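PDB 1O54: SAM-dependent O-methyltransferase from Thermotoga maritima, which probably transfers a methyl group from S-adenosyl-L-methionine to N1 of adenosine 58 in tRNA, working as a tetramer built from two dimers. Local coordinates for residues A[93-98]-A[123-128]; A[101-106]-A[264-269]; A[108-113]-A[131-136]; A[116-121]-A[184-189]; A[140-145]-A[164-169]. All blocks are in the same frame, centred on the assembly; numbering follows the deposited sequence.

Overall arrangement
All five contacts belong to one Rossmann-like methyltransferase domain. Contacts 4 and 5 are parallel strand pairs of the same sheet, their centres about 10 Å apart, linked where strand 115-119 borders strand 139-143. Contacts 1 and 3 use opposite ends of helix 125-134, about 17 Å apart between centres, and contact 2 sets helix 98-107 against strand 263-269 of the sheet. Along the chain, the first segments of contacts 1 to 4 follow one another; contact 5 opens and closes before contact 4 is completed, and contact 2 closes last. The fold is thus tied together over separations from 18 to 158 residues, and contacts 1, 4 and 5 converge on the predicted S-adenosyl-L-methionine site.

Contact 1: A[93-98]-A[123-128]; sequences TQIVYP and SGAMCA
Thr93, Ile95 and Val96 lie alongside Ser123, Ala125 and Met126, where an extended loop rests on the turn before helix 125-134 and the start of that helix, in the Rossmann-like fold of class I methyltransferases. This turn follows strand 115-119, and Ala125 fits the alanine of a glycine-rich GxGxxA pattern. The touching parts run only 5° apart, which lets residues pair off in step.

Van der Waals packing supplies the direct touches. Thr93 turns its OG1 anti to the backbone N (chi1 179°) and thereby presents CG2 to Ser123 CB, 3.8 Å away. Ile95 uses two parts: its CG2 branch meets Ser123 OG at 3.8 Å, while CB faces the methyl of Ala125. Val96 CB approaches Met126 CB at 4.2 Å, after which the methionine chain leads off to Ser101 and Ile104 of helix 98-107. Val96 also touches Asp188, a predicted S-adenosyl-L-methionine ligand.

Polar links are indirect or local. A single water bridges the segments, accepting from Ser123 N at 2.9 Å and donating to Gln94 O at 2.7 Å. Within the turn, Gly124 is the N-cap residue, and its O receives the N-H of Ala128. Ser123 OG accepts from the backbone two residues on, making an ST turn. With an alanine at Ser123, the N-H of Ala125 would probably lose this acceptor and Ile95 CG2 the atom it packs against. That bond is long and bent: Ala125 N stands 3.3 Å from Ser123 OG, with 138° at the hydrogen.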
# COMPACT_ATOMS: atom_id res chain seq x y z
N THR A 93 -6.48 21.42 -14.68
CA THR A 93 -6.73 22.00 -13.37
C THR A 93 -6.88 20.83 -12.38
O THR A 93 -6.85 19.66 -12.79
CB THR A 93 -8.02 22.87 -13.39
OG1 THR A 93 -8.27 23.42 -12.09
CG2 THR A 93 -9.26 22.04 -13.70
N GLN A 94 -7.06 21.15 -11.11
CA GLN A 94 -7.18 20.13 -10.08
C GLN A 94 -8.49 19.34 -10.22
O GLN A 94 -9.56 19.92 -10.44
CB GLN A 94 -7.14 20.78 -8.70
N ILE A 95 -8.40 18.01 -10.06
CA ILE A 95 -9.59 17.17 -10.18
C ILE A 95 -9.66 16.19 -9.03
O ILE A 95 -8.66 15.93 -8.38
CB ILE A 95 -9.59 16.38 -11.50
CG1 ILE A 95 -8.38 15.46 -11.60
CG2 ILE A 95 -9.57 17.35 -12.69
CD1 ILE A 95 -8.51 14.36 -12.63
N VAL A 96 -10.86 15.64 -8.83
CA VAL A 96 -11.00 14.39 -8.09
C VAL A 96 -10.75 13.27 -9.10
O VAL A 96 -11.44 13.20 -10.15
CB VAL A 96 -12.40 14.22 -7.47
CG1 VAL A 96 -12.48 12.90 -6.72
CG2 VAL A 96 -12.72 15.37 -6.52
N TYR A 97 -9.77 12.41 -8.83
CA TYR A 97 -9.38 11.39 -9.80
C TYR A 97 -10.41 10.28 -9.80
O TYR A 97 -11.03 10.02 -8.76
CB TYR A 97 -7.98 10.84 -9.50
CG TYR A 97 -6.91 11.85 -9.88
CD1 TYR A 97 -6.58 12.88 -9.03
CD2 TYR A 97 -6.25 11.77 -11.11
CE1 TYR A 97 -5.62 13.84 -9.38
CE2 TYR A 97 -5.29 12.72 -11.47
CZ TYR A 97 -4.98 13.75 -10.59
OH TYR A 97 -4.02 14.70 -10.94
N PRO A 98 -10.58 9.62 -10.95
CA PRO A 98 -11.49 8.48 -11.08
C PRO A 98 -11.41 7.38 -10.04
O PRO A 98 -12.45 6.86 -9.64
CB PRO A 98 -11.08 7.89 -12.44
CG PRO A 98 -10.71 9.11 -13.23
CD PRO A 98 -9.93 9.97 -12.24
N SER A 123 -13.56 21.67 -12.96
CA SER A 123 -13.69 21.20 -14.33
C SER A 123 -14.96 20.36 -14.58
O SER A 123 -15.32 20.09 -15.71
CB SER A 123 -12.50 20.31 -14.66
OG SER A 123 -12.67 19.04 -14.02
N GLY A 124 -15.64 19.95 -13.51
CA GLY A 124 -16.81 19.12 -13.63
C GLY A 124 -16.54 17.64 -13.63
O GLY A 124 -17.46 16.85 -13.89
N ALA A 125 -15.29 17.23 -13.33
CA ALA A 125 -14.95 15.79 -13.41
C ALA A 125 -15.78 14.95 -12.43
O ALA A 125 -16.44 13.96 -12.81
CB ALA A 125 -13.46 15.57 -13.18
N MET A 126 -15.80 15.33 -11.16
CA MET A 126 -16.61 14.61 -10.17
C MET A 126 -18.11 14.80 -10.47
O MET A 126 -18.91 13.89 -10.32
CB MET A 126 -16.31 15.08 -8.78
CG MET A 126 -17.20 14.59 -7.71
SD MET A 126 -16.87 12.79 -7.52
CE MET A 126 -18.07 12.26 -6.50
N CYS A 127 -18.45 16.03 -10.85
CA CYS A 127 -19.82 16.38 -11.28
C CYS A 127 -20.36 15.40 -12.33
O CYS A 127 -21.48 14.87 -12.21
CB CYS A 127 -19.90 17.82 -11.76
SG CYS A 127 -21.63 18.33 -11.80
N ALA A 128 -19.52 15.10 -13.31
CA ALA A 128 -19.89 14.15 -14.34
C ALA A 128 -20.19 12.76 -13.82
O ALA A 128 -21.13 12.11 -14.29
CB ALA A 128 -18.77 14.09 -15.39
O HOH W 1 -12.06 19.65 -11.43

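Contact 2: A[101-106]-A[264-269]; sequences SSFIAM and MIFATK
The helical segment bearing Phe103 and Ile104 runs almost parallel to the strand segment bearing Met264 and Phe266, their axes 10.4 Å apart and 6° from alignment, as in the alpha/beta layering of Rossmann-like methyltransferases. Apolar side chains make the contact, without a hydrogen bond between the segments. Met264 extends from the strand toward the helix and sets its sulfur between two residues: SD lies 3.8 Å from Ile104 CG1 and equally close to Phe103 CD2. It approaches the phenylalanine at the ring edge, a Met-aromatic contact with SD 5.0 Å from the Phe103 centroid. A bend in the methionine chain (chi3 -78°) brings CE close to CD2 and CE2 of Phe103. Phe266 brings CZ to within 3.8 Å of Phe103 CE2; the pair is oblique, its planes 88° apart. The same CZ also packs on Ile104 CG1. An alanine in place of Met264 would probably open a gap between strand and helix, leaving the Phe103 edge and Ile104 CG1 without their sulfur neighbour. Ile104 and Phe266 both touch Ala210 of strand 207-213, Ile104 meets Met126 of helix 125-134, Phe241 of the second subunit packs on Phe103, and Ile265 turns to helix 216-228.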
# COMPACT_ATOMS: atom_id res chain seq x y z
N SER A 101 -13.38 9.21 -7.39
CA SER A 101 -14.75 9.60 -7.71
C SER A 101 -15.72 8.41 -7.83
O SER A 101 -16.84 8.49 -7.33
CB SER A 101 -14.79 10.49 -8.97
OG SER A 101 -14.27 9.82 -10.06
N SER A 102 -15.30 7.31 -8.45
CA SER A 102 -16.14 6.13 -8.58
C SER A 102 -16.55 5.57 -7.21
O SER A 102 -17.73 5.26 -6.94
CB SER A 102 -15.38 5.08 -9.44
OG SER A 102 -14.08 4.75 -8.93
N PHE A 103 -15.55 5.45 -6.34
CA PHE A 103 -15.76 4.96 -5.00
C PHE A 103 -16.68 5.90 -4.21
O PHE A 103 -17.63 5.44 -3.52
CB PHE A 103 -14.41 4.80 -4.33
CG PHE A 103 -14.49 4.35 -2.89
CD1 PHE A 103 -14.85 3.05 -2.55
CD2 PHE A 103 -14.15 5.23 -1.87
CE1 PHE A 103 -14.90 2.65 -1.21
CE2 PHE A 103 -14.17 4.83 -0.57
CZ PHE A 103 -14.54 3.54 -0.23
N ILE A 104 -16.41 7.19 -4.29
CA ILE A 104 -17.21 8.16 -3.56
C ILE A 104 -18.66 8.10 -4.01
O ILE A 104 -19.57 8.09 -3.18
CB ILE A 104 -16.65 9.55 -3.76
CG1 ILE A 104 -15.31 9.68 -3.02
CG2 ILE A 104 -17.66 10.58 -3.31
CD1 ILE A 104 -14.54 10.87 -3.45
N ALA A 105 -18.91 8.00 -5.31
CA ALA A 105 -20.29 7.96 -5.82
C ALA A 105 -21.02 6.68 -5.32
O ALA A 105 -22.20 6.73 -4.97
CB ALA A 105 -20.30 8.07 -7.34
N MET A 106 -20.33 5.55 -5.23
CA MET A 106 -20.94 4.36 -4.72
C MET A 106 -21.17 4.47 -3.23
O MET A 106 -22.21 4.05 -2.75
CB MET A 106 -20.14 3.11 -5.05
CG MET A 106 -20.99 1.83 -4.85
SD MET A 106 -20.13 0.38 -5.41
CE MET A 106 -21.35 -0.95 -4.98
N MET A 264 -10.59 10.65 1.92
CA MET A 264 -12.02 10.73 1.71
C MET A 264 -12.75 10.55 3.03
O MET A 264 -12.51 9.56 3.73
CB MET A 264 -12.45 9.63 0.77
CG MET A 264 -11.78 9.74 -0.58
SD MET A 264 -12.06 8.35 -1.70
CE MET A 264 -10.92 7.08 -1.02
N ILE A 265 -13.66 11.46 3.34
CA ILE A 265 -14.39 11.42 4.60
C ILE A 265 -15.86 11.30 4.31
O ILE A 265 -16.37 12.05 3.48
CB ILE A 265 -14.14 12.69 5.42
CG1 ILE A 265 -12.62 12.94 5.66
CG2 ILE A 265 -14.86 12.62 6.75
CD1 ILE A 265 -12.31 14.30 6.21
N PHE A 266 -16.53 10.37 5.00
CA PHE A 266 -17.96 10.12 4.79
C PHE A 266 -18.69 10.23 6.11
O PHE A 266 -18.13 9.93 7.16
CB PHE A 266 -18.11 8.69 4.27
CG PHE A 266 -17.38 8.44 2.96
CD1 PHE A 266 -16.08 7.99 2.98
CD2 PHE A 266 -17.98 8.68 1.76
CE1 PHE A 266 -15.37 7.78 1.77
CE2 PHE A 266 -17.29 8.45 0.56
CZ PHE A 266 -15.98 8.02 0.58
N ALA A 267 -19.97 10.59 6.06
CA ALA A 267 -20.83 10.65 7.23
C ALA A 267 -22.29 10.55 6.76
O ALA A 267 -22.61 10.83 5.61
CB ALA A 267 -20.58 11.91 7.98
N THR A 268 -23.15 10.12 7.68
CA THR A 268 -24.59 10.01 7.44
C THR A 268 -25.33 10.94 8.36
O THR A 268 -25.11 10.88 9.56
CB THR A 268 -24.99 8.55 7.70
OG1 THR A 268 -24.35 7.69 6.73
CG2 THR A 268 -26.49 8.36 7.53
N LYS A 269 -26.21 11.76 7.80
CA LYS A 269 -27.02 12.68 8.57
C LYS A 269 -28.11 11.98 9.34
O LYS A 269 -28.86 11.16 8.78
CB LYS A 269 -27.66 13.72 7.66
CG LYS A 269 -28.46 14.83 8.41
CD LYS A 269 -29.66 15.16 7.75
CE LYS A 269 -30.61 16.03 8.53
NZ LYS A 269 -30.74 17.34 7.87

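Contact 3: A[108-113]-A[131-136]; sequences LDVKEG and ARAVGS
Val110 wedges its CG1 methyl against the last turn of helix 125-134, touching Ala133 CB at 3.4 Å, tighter than usual for two carbons. The same methyl meets Val134 CG1 at 3.5 Å, the two valines lying side by side. Next to this apolar patch the backbones join: Gly113 N donates to Val134 O at 2.9 Å, tilted 32° from the carbonyl plane. Glu112 CA adds a C-H contact to that oxygen, which thus has two partners from the loop. Glu112 bends at chi2 (71°) and brings its carboxylate against Gly135, with Glu112 OE2 3.4 Å from Gly135 CA; any CB there would collide with it, so glycine suits the site, as does its positive phi.

Farther out, one water donates to both Val110 O and Ala133 O, and another joins Glu112 OE2 to Ser136 N. Glu112 is further positioned by Ser137 OG at OE1 and by a salt bridge from OE2 to Arg165 of the second subunit. A Schellman motif at Asp109 ends helix 98-107 and starts the loop. This turn leads into strand 115-119, whose Ile116 packs on both Val110 and Val134, so the loop after helix 98-107 and the end of helix 125-134 pack together on that strand.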
# COMPACT_ATOMS: atom_id res chain seq x y z
N LEU A 108 -21.74 7.15 -1.52
CA LEU A 108 -22.91 8.07 -1.45
C LEU A 108 -24.23 7.46 -1.95
O LEU A 108 -25.31 8.08 -1.81
CB LEU A 108 -22.62 9.36 -2.21
CG LEU A 108 -21.56 10.28 -1.63
CD1 LEU A 108 -21.35 11.49 -2.46
CD2 LEU A 108 -21.91 10.70 -0.18
N ASP A 109 -24.16 6.23 -2.45
CA ASP A 109 -25.33 5.46 -2.92
C ASP A 109 -26.10 6.22 -4.00
O ASP A 109 -27.34 6.10 -4.07
CB ASP A 109 -26.25 5.10 -1.76
CG ASP A 109 -27.20 3.96 -2.11
OD1 ASP A 109 -26.78 2.94 -2.73
OD2 ASP A 109 -28.38 4.01 -1.75
N VAL A 110 -25.39 6.98 -4.83
CA VAL A 110 -26.05 7.79 -5.86
C VAL A 110 -26.74 6.86 -6.86
O VAL A 110 -26.12 5.94 -7.40
CB VAL A 110 -25.10 8.78 -6.57
CG1 VAL A 110 -25.85 9.64 -7.53
CG2 VAL A 110 -24.31 9.61 -5.57
N LYS A 111 -28.02 7.11 -7.07
CA LYS A 111 -28.87 6.21 -7.84
C LYS A 111 -29.96 6.99 -8.55
O LYS A 111 -30.16 8.19 -8.34
CB LYS A 111 -29.48 5.19 -6.91
CG LYS A 111 -30.47 5.78 -5.96
CD LYS A 111 -30.90 4.83 -4.85
CE LYS A 111 -32.18 5.37 -4.18
NZ LYS A 111 -32.07 6.68 -3.46
N GLU A 112 -30.65 6.27 -9.44
CA GLU A 112 -31.69 6.85 -10.31
C GLU A 112 -32.63 7.71 -9.51
O GLU A 112 -33.23 7.26 -8.53
CB GLU A 112 -32.47 5.72 -11.00
CG GLU A 112 -33.50 6.21 -12.02
CD GLU A 112 -32.91 6.79 -13.28
OE1 GLU A 112 -33.40 7.88 -13.72
OE2 GLU A 112 -31.98 6.17 -13.84
N GLY A 113 -32.82 8.93 -9.99
CA GLY A 113 -33.77 9.86 -9.38
C GLY A 113 -33.27 10.68 -8.20
O GLY A 113 -33.99 11.54 -7.69
N ALA A 131 -23.48 12.94 -12.15
CA ALA A 131 -24.53 13.09 -13.20
C ALA A 131 -24.87 11.73 -13.83
O ALA A 131 -26.03 11.42 -14.04
CB ALA A 131 -24.10 14.06 -14.26
N ARG A 132 -23.86 10.93 -14.15
CA ARG A 132 -24.13 9.60 -14.70
C ARG A 132 -24.94 8.79 -13.71
O ARG A 132 -25.92 8.10 -14.11
CB ARG A 132 -22.85 8.87 -15.04
CG ARG A 132 -22.23 9.34 -16.31
CD ARG A 132 -21.19 8.37 -16.79
NE ARG A 132 -20.82 8.65 -18.16
CZ ARG A 132 -19.84 7.99 -18.79
NH1 ARG A 132 -19.18 7.05 -18.16
NH2 ARG A 132 -19.57 8.28 -20.04
N ALA A 133 -24.58 8.86 -12.44
CA ALA A 133 -25.22 8.06 -11.43
C ALA A 133 -26.67 8.43 -11.07
O ALA A 133 -27.42 7.56 -10.63
CB ALA A 133 -24.38 8.05 -10.15
N VAL A 134 -27.08 9.68 -11.23
CA VAL A 134 -28.46 10.05 -10.86
C VAL A 134 -29.49 9.63 -11.92
O VAL A 134 -30.71 9.76 -11.72
CB VAL A 134 -28.61 11.56 -10.56
CG1 VAL A 134 -27.64 12.02 -9.40
CG2 VAL A 134 -28.37 12.38 -11.81
N GLY A 135 -29.00 9.19 -13.09
CA GLY A 135 -29.88 8.79 -14.17
C GLY A 135 -30.56 9.96 -14.85
O GLY A 135 -30.32 11.13 -14.53
N SER A 136 -31.41 9.68 -15.83
CA SER A 136 -32.13 10.75 -16.50
C SER A 136 -33.16 11.47 -15.61
O SER A 136 -33.57 12.60 -15.93
CB SER A 136 -32.85 10.23 -17.76
OG SER A 136 -33.86 9.30 -17.41
O HOH W 2 -26.53 5.05 -9.97
O HOH W 3 -32.02 6.64 -16.53

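Contact 4: A[116-121]-A[184-189]; sequences IIDTGV and ALFLDV
Ile117 and Thr119 exchange backbone bonds with Ala184, Phe186 and Asp188 in an in-register parallel ladder at the heart of the Rossmann-like sheet. Ile117 N donates to Ala184 O at 3.2 Å, and Ile117 O takes the N-H of Phe186 at 2.9 Å. Thr119 N then gives to Phe186 O, almost in line with its carbonyl. The peptide between Thr119 and Gly120 is cis, which turns its O and N-H to the same side, both toward Asp188: Thr119 O accepts from Asp188 N at 2.7 Å, and Gly120 N donates to Asp188 O at 3.0 Å from above the carbonyl plane. Thr119 OG1 is satisfied by Tyr143 O, and Leu187 O by Thr211 OG1. Asp118 and Phe186 both hold CG anti to the backbone N (chi1 179° and -179°), which lays carboxylate and ring side by side, the planes 26° apart, with Asp118 OD2 3.5 Å from Phe186 CD2 at the ring edge, where the C-H rim is likely to suit its charge. Asp188, just beyond Leu187, is a predicted S-adenosyl-L-methionine ligand. Helix 125-134 covers the face carrying Ile116, Asp118 and Phe186, helix 196-202 the one carrying Ile117, Leu185 and Leu187, while strands 139-143 and 207-213 flank the pair.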
# COMPACT_ATOMS: atom_id res chain seq x y z
N ILE A 116 -28.78 15.52 -5.73
CA ILE A 116 -27.43 15.53 -5.20
C ILE A 116 -26.90 16.97 -5.25
O ILE A 116 -27.06 17.63 -6.28
CB ILE A 116 -26.51 14.67 -6.09
CG1 ILE A 116 -27.01 13.23 -6.20
CG2 ILE A 116 -25.06 14.76 -5.58
CD1 ILE A 116 -27.01 12.48 -4.95
N ILE A 117 -26.25 17.43 -4.19
CA ILE A 117 -25.54 18.72 -4.21
C ILE A 117 -24.05 18.41 -4.43
O ILE A 117 -23.50 17.53 -3.78
CB ILE A 117 -25.78 19.51 -2.91
CG1 ILE A 117 -27.22 20.07 -2.91
CG2 ILE A 117 -24.78 20.62 -2.71
CD1 ILE A 117 -27.66 20.61 -1.59
N ASP A 118 -23.42 19.19 -5.29
CA ASP A 118 -21.99 19.09 -5.57
C ASP A 118 -21.41 20.49 -5.47
O ASP A 118 -21.89 21.42 -6.11
CB ASP A 118 -21.82 18.56 -6.99
CG ASP A 118 -20.37 18.44 -7.41
OD1 ASP A 118 -20.04 18.82 -8.57
OD2 ASP A 118 -19.49 18.00 -6.64
N THR A 119 -20.38 20.68 -4.65
CA THR A 119 -19.74 21.99 -4.59
C THR A 119 -18.34 21.89 -4.00
O THR A 119 -18.16 21.13 -3.08
CB THR A 119 -20.60 22.95 -3.76
OG1 THR A 119 -20.12 24.30 -3.90
CG2 THR A 119 -20.58 22.65 -2.26
N GLY A 120 -17.34 22.63 -4.51
CA GLY A 120 -17.35 23.32 -5.77
C GLY A 120 -17.34 22.33 -6.91
O GLY A 120 -17.45 21.12 -6.69
N VAL A 121 -17.21 22.83 -8.13
CA VAL A 121 -17.35 22.02 -9.31
C VAL A 121 -16.06 21.90 -10.11
O VAL A 121 -15.76 20.85 -10.67
CB VAL A 121 -18.48 22.57 -10.18
CG1 VAL A 121 -18.75 21.66 -11.34
CG2 VAL A 121 -19.74 22.71 -9.34
N ALA A 184 -27.83 13.06 -1.18
CA ALA A 184 -26.39 13.02 -0.87
C ALA A 184 -25.76 14.35 -1.26
O ALA A 184 -26.33 15.11 -2.06
CB ALA A 184 -25.71 11.90 -1.58
N LEU A 185 -24.57 14.59 -0.73
CA LEU A 185 -23.88 15.83 -0.93
C LEU A 185 -22.40 15.56 -0.96
O LEU A 185 -21.86 14.89 -0.08
CB LEU A 185 -24.24 16.82 0.19
CG LEU A 185 -23.74 18.26 0.03
CD1 LEU A 185 -24.66 19.21 0.73
CD2 LEU A 185 -22.30 18.39 0.52
N PHE A 186 -21.74 16.10 -1.97
CA PHE A 186 -20.27 16.03 -2.07
C PHE A 186 -19.70 17.44 -1.98
O PHE A 186 -20.12 18.36 -2.71
CB PHE A 186 -19.83 15.43 -3.40
CG PHE A 186 -18.35 15.33 -3.51
CD1 PHE A 186 -17.64 14.41 -2.71
CD2 PHE A 186 -17.64 16.15 -4.36
CE1 PHE A 186 -16.24 14.33 -2.79
CE2 PHE A 186 -16.25 16.06 -4.46
CZ PHE A 186 -15.55 15.16 -3.65
N LEU A 187 -18.70 17.58 -1.11
CA LEU A 187 -18.12 18.86 -0.79
C LEU A 187 -16.63 18.81 -1.13
O LEU A 187 -15.92 17.92 -0.65
CB LEU A 187 -18.28 19.13 0.69
CG LEU A 187 -17.69 20.45 1.22
CD1 LEU A 187 -18.38 21.66 0.65
CD2 LEU A 187 -17.79 20.43 2.75
N ASP A 188 -16.17 19.77 -1.94
CA ASP A 188 -14.78 19.84 -2.27
C ASP A 188 -14.43 21.33 -2.35
O ASP A 188 -14.68 21.99 -3.37
CB ASP A 188 -14.51 19.16 -3.58
CG ASP A 188 -13.03 19.07 -3.93
OD1 ASP A 188 -12.18 19.61 -3.21
OD2 ASP A 188 -12.66 18.47 -4.96
N VAL A 189 -13.89 21.83 -1.26
CA VAL A 189 -13.57 23.27 -1.09
C VAL A 189 -12.28 23.31 -0.27
O VAL A 189 -11.90 22.30 0.32
CB VAL A 189 -14.67 24.04 -0.36
CG1 VAL A 189 -15.98 24.04 -1.15
CG2 VAL A 189 -14.93 23.46 1.00

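Contact 5: A[140-145]-A[164-169]; sequences VFAYEK and ERVTIK
With CG of each anti to the carbonyl carbon (chi1 -73° and -59°), Tyr143 and Lys169, paired across the strands on one face of the sheet, run on side by side, and a bend at chi3 of the lysine brings its chain over one ring face toward the rim. The strands are the two ends of a beta-alpha-beta unit, joined by helix 147-159. Lys169 CD lies 4.2 Å from the Tyr143 centroid in a CH-pi contact, and Lys169 NZ reaches Tyr143 OH in a weak bond of 3.2 Å. Glu179 and Asp178 form salt bridges to the ammonium, and Glu179 also bonds the hydroxyl. Thr167 CB leans beside Phe141. On the other face the pair meets through apolar groups, with Ala142 CB 3.8 Å from Val166 CG1, and Cys127 of helix 125-134 packs on Val140 and Val166. Parallel pairing runs from Val140 N, bonded to Arg165 O, through Thr167 N to Val140 O, Ala142 N to Thr167 O and Lys169 N to Ala142 O. The ladder ends at Glu144, a predicted S-adenosyl-L-methionine ligand whose OE1 accepts from Val121 N and Gly122 N while OE2 salt-bridges Arg146; Glu144 N donates to Lys169 O at 2.9 Å, nearly straight at 171°.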
# COMPACT_ATOMS: atom_id res chain seq x y z
N VAL A 140 -28.24 16.87 -10.35
CA VAL A 140 -27.11 17.40 -9.58
C VAL A 140 -27.22 18.91 -9.54
O VAL A 140 -27.28 19.57 -10.58
CB VAL A 140 -25.76 16.96 -10.18
CG1 VAL A 140 -24.60 17.45 -9.32
CG2 VAL A 140 -25.73 15.44 -10.31
N PHE A 141 -27.26 19.45 -8.32
CA PHE A 141 -27.25 20.91 -8.10
C PHE A 141 -25.80 21.25 -7.78
O PHE A 141 -25.27 20.94 -6.70
CB PHE A 141 -28.20 21.28 -6.97
CG PHE A 141 -29.59 20.79 -7.20
CD1 PHE A 141 -30.45 21.49 -8.01
CD2 PHE A 141 -30.02 19.59 -6.64
CE1 PHE A 141 -31.74 21.04 -8.25
CE2 PHE A 141 -31.29 19.12 -6.89
CZ PHE A 141 -32.14 19.81 -7.70
N ALA A 142 -25.16 21.85 -8.77
CA ALA A 142 -23.72 22.10 -8.73
C ALA A 142 -23.42 23.56 -8.47
O ALA A 142 -23.60 24.42 -9.36
CB ALA A 142 -23.10 21.62 -10.05
N TYR A 143 -22.96 23.85 -7.26
CA TYR A 143 -22.71 25.22 -6.85
C TYR A 143 -21.26 25.57 -7.13
O TYR A 143 -20.34 24.92 -6.62
CB TYR A 143 -23.02 25.38 -5.39
CG TYR A 143 -24.49 25.38 -5.05
CD1 TYR A 143 -25.24 24.22 -5.08
CD2 TYR A 143 -25.11 26.55 -4.60
CE1 TYR A 143 -26.60 24.24 -4.73
CE2 TYR A 143 -26.45 26.57 -4.27
CZ TYR A 143 -27.19 25.42 -4.33
OH TYR A 143 -28.52 25.46 -3.99
N GLU A 144 -21.06 26.60 -7.93
CA GLU A 144 -19.74 27.06 -8.29
C GLU A 144 -19.76 28.54 -8.48
O GLU A 144 -20.17 29.02 -9.52
CB GLU A 144 -19.29 26.41 -9.58
CG GLU A 144 -17.92 26.85 -10.07
CD GLU A 144 -16.85 26.61 -9.05
OE1 GLU A 144 -16.38 25.45 -8.92
OE2 GLU A 144 -16.50 27.59 -8.35
N LYS A 145 -19.31 29.24 -7.46
CA LYS A 145 -19.27 30.71 -7.46
C LYS A 145 -18.21 31.29 -8.42
O LYS A 145 -18.27 32.46 -8.77
CB LYS A 145 -19.00 31.23 -6.04
CG LYS A 145 -17.65 30.81 -5.45
CD LYS A 145 -17.46 31.35 -4.04
CE LYS A 145 -16.25 30.71 -3.39
NZ LYS A 145 -15.95 31.30 -2.04
N GLU A 164 -27.87 18.09 -19.23
CA GLU A 164 -29.28 18.04 -18.90
C GLU A 164 -29.54 17.56 -17.47
O GLU A 164 -30.61 17.81 -16.92
CB GLU A 164 -30.05 17.14 -19.87
CG GLU A 164 -30.09 17.66 -21.29
CD GLU A 164 -28.82 17.43 -22.09
OE1 GLU A 164 -27.92 16.66 -21.63
OE2 GLU A 164 -28.74 18.02 -23.21
N ARG A 165 -28.56 16.89 -16.87
CA ARG A 165 -28.71 16.35 -15.52
C ARG A 165 -28.10 17.22 -14.43
O ARG A 165 -28.19 16.88 -13.24
CB ARG A 165 -28.05 14.97 -15.45
CG ARG A 165 -28.58 13.96 -16.44
CD ARG A 165 -27.90 12.65 -16.31
NE ARG A 165 -28.44 11.67 -17.25
CZ ARG A 165 -28.23 10.37 -17.16
NH1 ARG A 165 -27.47 9.87 -16.19
NH2 ARG A 165 -28.81 9.56 -18.05
N VAL A 166 -27.56 18.38 -14.80
CA VAL A 166 -26.83 19.22 -13.87
C VAL A 166 -27.32 20.65 -13.97
O VAL A 166 -27.38 21.22 -15.06
CB VAL A 166 -25.30 19.20 -14.14
CG1 VAL A 166 -24.54 20.01 -13.12
CG2 VAL A 166 -24.80 17.74 -14.15
N THR A 167 -27.72 21.20 -12.83
CA THR A 167 -28.06 22.61 -12.70
C THR A 167 -26.87 23.31 -12.07
O THR A 167 -26.64 23.22 -10.87
CB THR A 167 -29.33 22.76 -11.84
OG1 THR A 167 -30.42 22.07 -12.45
CG2 THR A 167 -29.77 24.22 -11.72
N ILE A 168 -26.10 24.01 -12.89
CA ILE A 168 -24.95 24.77 -12.41
C ILE A 168 -25.40 26.12 -11.89
O ILE A 168 -26.02 26.89 -12.65
CB ILE A 168 -23.90 24.97 -13.53
CG1 ILE A 168 -23.40 23.62 -14.02
CG2 ILE A 168 -22.72 25.78 -13.02
CD1 ILE A 168 -22.69 23.67 -15.36
N LYS A 169 -25.12 26.38 -10.60
CA LYS A 169 -25.57 27.57 -9.91
C LYS A 169 -24.38 28.41 -9.50
O LYS A 169 -23.52 27.95 -8.73
CB LYS A 169 -26.43 27.16 -8.69
CG LYS A 169 -27.63 26.33 -9.12
CD LYS A 169 -28.48 25.81 -7.94
CE LYS A 169 -29.10 26.90 -7.14
NZ LYS A 169 -30.37 26.43 -6.47